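Local coordinates for cellulosomal scaffoldin anchoring protein C (Acetivibrio cellulolyticus, PDB 4UYP) that anchors cellulosomes to the bacterial cell surface, this chain being its third cohesin module, which holds the dockerin of the adaptor scaffoldin ScaB, at residues Y65-E69 and N70-S74; E78-D82 and R83-I87. All blocks are in the same frame, centred on the assembly; numbering follows the deposited sequence. Where two conformers were deposited one is given.

Contact 1 (Y65-E69 and N70-S74); sequences YYNNE and NGFAS. With SO4 (sulfate ion), chain Q.
Y65 pairs with S74 through two backbone hydrogen bonds, and the edge of its ring, at CE2, meets CE1 of F72 at 3.8 Å. With CG anti to the backbone N (chi1 177°), the ring stands on the face that also carries F72. Y66 points to the other face, where its CB rests 4.1 Å from CB of A73, a side chain small enough for this closely spaced non-hydrogen-bonded pair. N67 serves the turn with both side chain and backbone. Its CB sits over one face of the F72 ring, a CH-pi contact 4.0 Å from the centroid. Its OD1 accepts E69 N, making an Asx turn, and also N70 N at 2.9 Å, which comes from above the amide plane. Its backbone O takes both G71 N and F72 N, from opposite faces of the carbonyl plane: a G1 beta bulge, in which G71 takes the positive phi (83°) that glycine accepts readily. N68 ND2 donates to O2 of a sulfate, probably from the crystallisation liquor, while its OD1 bonds V47 N. The hairpin lies at one end of the sheet's strand order: 72-78 runs antiparallel beside strand 33-39, and Y66 and A73 pack on I50 of strand 45-52.

Contact 2 (E78-D82 and R83-I87); sequences EAPVD and RARII
P80 and R85 make the main side-chain contact of this loop: the pyrrolidine ring lies against the flat guanidinium, with P80 CG over the centre of one face, 3.7 Å from R85 CZ. The two side chains cross at about a right angle. The arginine reaches this position because its chain bends at chi2 and chi3, which brings the end of the side chain back over the proline. A rigid, apolar ring suits such a place, since it covers a guanidinium face, where hydrogen bonds are not made, and leaves the N-H groups at the rim to other partners; R85 NH2 forms a salt bridge with D61. A smaller apolar contact continues the packing, CB of A79 touching CD1 of I86 at 3.8 Å. The same methyl also lies close against the carbonyl O of R85, an approach that suits so small a side chain.

One backbone and one side-chain hydrogen bond shape the turn. R83 N donates to P80 O at 2.8 Å, closing a type I beta turn from P80 to R83, with V81 and D82 at its two central positions. R83 follows with a positive phi of 52°, which redirects the chain. The D82 carboxylate spans the end of the turn: its CG stands between the backbone N and the carbonyl carbon (chi1 61°), and OD1 accepts from A84 N at 3.1 Å, the N-H coming from above the carboxylate plane. The same OD1 lies 3.3 Å from CB of A84.

Outward bonds tie the loop down. R83 reaches the carbonyls of S29 and Y123, and A79 O accepts from R58 of the ScaB chain. The arrangement is a beta-turn loop between strands 72-78 and 91-100 of the cohesin domain, here lying at the dockerin interface.

Contacts 1 and 2 lie in series along the chain, joined by strand 72-78: contact 1 forms the hairpin turn that leads into this strand, and contact 2 is the loop that leaves it. Their centres are 26 Å apart and they do not touch. What they share is the partner, since both reach the ScaB chain: in contact 1, S74 OG bonds L26 O of that chain and F72 packs on the same leucine, while in contact 2, E78 forms a salt bridge with its R22 and V81 packs on its L62. I6, a residue of the calcium site seen in this protein though empty in this chain, has its side chain about 9 Å from that of A73, while contact 2 lies away from it.

Contact 1 (Y65-E69 and N70-S74)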
loop_
_atom_site.group_PDB
_atom_site.type_symbol
_atom_site.label_atom_id
_atom_site.label_comp_id
_atom_site.label_asym_id
_atom_site.label_seq_id
_atom_site.Cartn_x
_atom_site.Cartn_y
_atom_site.Cartn_z
ATOM N N TYR C 65 -1.412 0.562 -14.629
ATOM C CA TYR C 65 -2.168 -0.635 -14.276
ATOM C C TYR C 65 -2.976 -0.265 -13.059
ATOM O O TYR C 65 -2.477 0.361 -12.164
ATOM C CB TYR C 65 -1.298 -1.837 -13.984
ATOM C CG TYR C 65 -2.131 -3.040 -13.550
ATOM C CD1 TYR C 65 -2.921 -3.739 -14.485
ATOM C CD2 TYR C 65 -2.068 -3.455 -12.253
ATOM C CE1 TYR C 65 -3.696 -4.844 -13.977
ATOM C CE2 TYR C 65 -2.843 -4.480 -11.754
ATOM C CZ TYR C 65 -3.577 -5.165 -12.630
ATOM O OH TYR C 65 -4.412 -6.205 -12.130
ATOM N N TYR C 66 -4.198 -0.778 -12.940
ATOM C CA TYR C 66 -4.908 -0.592 -11.690
ATOM C C TYR C 66 -5.708 -1.864 -11.404
ATOM O O TYR C 66 -6.073 -2.580 -12.310
ATOM C CB TYR C 66 -5.820 0.652 -11.749
ATOM C CG TYR C 66 -6.705 0.754 -12.919
ATOM C CD1 TYR C 66 -7.940 0.162 -12.891
ATOM C CD2 TYR C 66 -6.357 1.513 -14.103
ATOM C CE1 TYR C 66 -8.825 0.238 -13.951
ATOM C CE2 TYR C 66 -7.310 1.606 -15.169
ATOM C CZ TYR C 66 -8.490 0.961 -15.135
ATOM O OH TYR C 66 -9.399 0.976 -16.195
ATOM N N ASN C 67 -5.952 -2.045 -10.120
ATOM C CA ASN C 67 -6.741 -3.204 -9.693
ATOM C C ASN C 67 -7.818 -2.632 -8.747
ATOM O O ASN C 67 -7.541 -2.222 -7.624
ATOM C CB ASN C 67 -5.786 -4.187 -8.970
ATOM C CG ASN C 67 -6.487 -5.391 -8.450
ATOM O OD1 ASN C 67 -7.684 -5.322 -8.120
ATOM N ND2 ASN C 67 -5.765 -6.561 -8.363
ATOM N N ASN C 68 -9.046 -2.644 -9.235
ATOM C CA ASN C 68 -10.184 -2.037 -8.523
ATOM C C ASN C 68 -10.793 -3.012 -7.508
ATOM O O ASN C 68 -11.710 -2.591 -6.767
ATOM C CB ASN C 68 -11.208 -1.615 -9.479
ATOM C CG ASN C 68 -10.875 -0.265 -10.182
ATOM O OD1 ASN C 68 -10.257 0.597 -9.490
ATOM N ND2 ASN C 68 -11.292 -0.049 -11.403
ATOM N N GLU C 69 -10.337 -4.223 -7.436
ATOM C CA GLU C 69 -10.747 -5.058 -6.355
ATOM C C GLU C 69 -9.850 -4.931 -5.180
ATOM O O GLU C 69 -10.321 -4.909 -4.008
ATOM C CB GLU C 69 -10.812 -6.530 -6.846
ATOM C CG GLU C 69 -11.909 -6.875 -7.853
ATOM C CD GLU C 69 -11.821 -6.060 -9.142
ATOM O OE1 GLU C 69 -10.707 -6.039 -9.800
ATOM O OE2 GLU C 69 -12.821 -5.355 -9.454
ATOM N N ASN C 70 -8.545 -4.733 -5.425
ATOM C CA ASN C 70 -7.582 -4.649 -4.373
ATOM C C ASN C 70 -7.213 -3.222 -3.953
ATOM O O ASN C 70 -6.609 -2.981 -2.936
ATOM C CB ASN C 70 -6.366 -5.439 -4.781
ATOM C CG ASN C 70 -6.685 -6.959 -4.788
ATOM O OD1 ASN C 70 -7.690 -7.374 -4.245
ATOM N ND2 ASN C 70 -5.860 -7.733 -5.434
ATOM N N GLY C 71 -7.621 -2.262 -4.708
ATOM C CA GLY C 71 -7.398 -0.869 -4.215
ATOM C C GLY C 71 -6.011 -0.253 -4.480
ATOM O O GLY C 71 -5.428 0.407 -3.653
ATOM N N PHE C 72 -5.509 -0.519 -5.749
ATOM C CA PHE C 72 -4.282 0.261 -6.050
ATOM C C PHE C 72 -4.263 0.594 -7.551
ATOM O O PHE C 72 -4.889 0.002 -8.382
ATOM C CB PHE C 72 -2.960 -0.463 -5.654
ATOM C CG PHE C 72 -2.731 -1.747 -6.439
ATOM C CD1 PHE C 72 -2.024 -1.753 -7.694
ATOM C CD2 PHE C 72 -3.144 -3.004 -5.964
ATOM C CE1 PHE C 72 -1.820 -2.971 -8.377
ATOM C CE2 PHE C 72 -2.885 -4.198 -6.667
ATOM C CZ PHE C 72 -2.261 -4.206 -7.914
ATOM N N ALA C 73 -3.474 1.628 -7.777
ATOM C CA ALA C 73 -3.137 2.115 -9.131
ATOM C C ALA C 73 -1.656 2.331 -9.173
ATOM O O ALA C 73 -1.091 2.995 -8.323
ATOM C CB ALA C 73 -3.871 3.407 -9.469
ATOM N N SER C 74 -1.043 1.862 -10.264
ATOM C CA SER C 74 0.444 1.910 -10.440
ATOM C C SER C 74 0.766 2.530 -11.774
ATOM O O SER C 74 0.082 2.283 -12.760
ATOM C CB SER C 74 1.098 0.532 -10.456
ATOM O OG SER C 74 0.793 -0.183 -9.237
HETATM S S SO4 Q . -11.994 -2.576 -14.088
HETATM O O1 SO4 Q . -12.260 -1.431 -15.072
HETATM O O2 SO4 Q . -12.501 -2.410 -12.692
HETATM O O3 SO4 Q . -10.526 -2.822 -14.282
HETATM O O4 SO4 Q . -12.712 -3.819 -14.577
#

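Contact 2 (E78-D82 and R83-I87)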
loop_
_atom_site.group_PDB
_atom_site.type_symbol
_atom_site.label_atom_id
_atom_site.label_comp_id
_atom_site.label_asym_id
_atom_site.label_seq_id
_atom_site.Cartn_x
_atom_site.Cartn_y
_atom_site.Cartn_z
ATOM N N GLU C 78 9.814 4.857 -17.898
ATOM C CA GLU C 78 11.157 4.350 -18.258
ATOM C C GLU C 78 11.630 5.224 -19.411
ATOM O O GLU C 78 11.055 5.081 -20.535
ATOM C CB GLU C 78 11.081 2.915 -18.642
ATOM C CG GLU C 78 10.556 1.935 -17.538
ATOM C CD GLU C 78 9.905 0.654 -18.158
ATOM O OE1 GLU C 78 8.941 0.773 -18.974
ATOM O OE2 GLU C 78 10.482 -0.395 -17.729
ATOM N N ALA C 79 12.578 6.113 -19.200
ATOM C CA ALA C 79 13.123 6.849 -20.328
ATOM C C ALA C 79 13.767 5.909 -21.315
ATOM O O ALA C 79 14.208 4.833 -20.952
ATOM C CB ALA C 79 14.158 7.791 -19.814
ATOM N N PRO C 80 13.758 6.302 -22.572
ATOM C CA PRO C 80 14.509 5.469 -23.531
ATOM C C PRO C 80 16.013 5.468 -23.210
ATOM O O PRO C 80 16.508 6.367 -22.501
ATOM C CB PRO C 80 14.188 6.203 -24.882
ATOM C CG PRO C 80 14.008 7.655 -24.467
ATOM C CD PRO C 80 13.182 7.509 -23.171
ATOM N N VAL C 81 16.674 4.499 -23.849
ATOM C CA VAL C 81 18.085 4.244 -23.462
ATOM C C VAL C 81 19.017 5.362 -23.795
ATOM O O VAL C 81 20.073 5.518 -23.151
ATOM C CB VAL C 81 18.691 2.976 -24.050
ATOM C CG1 VAL C 81 19.953 2.588 -23.257
ATOM C CG2 VAL C 81 17.741 1.859 -23.943
ATOM N N ASP C 82 18.657 6.204 -24.769
ATOM C CA ASP C 82 19.379 7.420 -25.096
ATOM C C ASP C 82 19.005 8.646 -24.377
ATOM O O ASP C 82 19.444 9.759 -24.694
ATOM C CB ASP C 82 19.370 7.647 -26.632
ATOM C CG ASP C 82 17.943 7.816 -27.218
ATOM O OD1 ASP C 82 16.937 7.700 -26.397
ATOM O OD2 ASP C 82 17.758 8.096 -28.438
ATOM N N ARG C 83 18.109 8.521 -23.344
ATOM C CA ARG C 83 17.587 9.648 -22.696
ATOM C C ARG C 83 16.971 10.700 -23.669
ATOM O O ARG C 83 16.836 11.899 -23.259
ATOM C CB ARG C 83 18.622 10.295 -21.791
ATOM C CG ARG C 83 19.230 9.489 -20.756
ATOM C CD ARG C 83 19.653 10.692 -19.844
ATOM N NE ARG C 83 19.967 10.136 -18.658
ATOM C CZ ARG C 83 19.575 10.117 -17.392
ATOM N NH1 ARG C 83 19.898 8.917 -16.919
ATOM N NH2 ARG C 83 19.147 11.057 -16.513
ATOM N N ALA C 84 16.437 10.274 -24.812
ATOM C CA ALA C 84 15.777 11.207 -25.793
ATOM C C ALA C 84 14.541 11.847 -25.169
ATOM O O ALA C 84 14.109 12.953 -25.563
ATOM C CB ALA C 84 15.427 10.541 -27.131
ATOM N N ARG C 85 13.972 11.176 -24.164
ATOM C CA ARG C 85 12.875 11.779 -23.375
ATOM C C ARG C 85 13.393 11.531 -21.972
ATOM O O ARG C 85 14.047 10.502 -21.726
ATOM C CB ARG C 85 11.509 11.028 -23.534
ATOM C CG ARG C 85 10.687 11.384 -24.768
ATOM C CD ARG C 85 10.841 10.503 -25.913
ATOM N NE ARG C 85 10.686 9.090 -25.651
ATOM C CZ ARG C 85 11.002 8.125 -26.506
ATOM N NH1 ARG C 85 11.571 8.447 -27.758
ATOM N NH2 ARG C 85 10.773 6.859 -26.237
ATOM N N ILE C 86 13.129 12.449 -21.089
ATOM C CA ILE C 86 13.616 12.297 -19.698
ATOM C C ILE C 86 12.674 13.186 -18.917
ATOM O O ILE C 86 12.089 14.130 -19.542
ATOM C CB ILE C 86 15.096 12.754 -19.541
ATOM C CG1 ILE C 86 15.631 12.214 -18.265
ATOM C CG2 ILE C 86 15.143 14.264 -19.769
ATOM C CD1 ILE C 86 16.029 10.807 -18.365
ATOM N N ILE C 87 12.433 12.937 -17.609
ATOM C CA ILE C 87 11.624 13.898 -16.836
ATOM C C ILE C 87 12.628 14.779 -16.084
ATOM O O ILE C 87 13.347 14.265 -15.193
ATOM C CB ILE C 87 10.664 13.160 -15.934
ATOM C CG1 ILE C 87 9.564 12.468 -16.749
ATOM C CG2 ILE C 87 9.969 14.174 -14.956
ATOM C CD1 ILE C 87 8.650 11.629 -15.894
#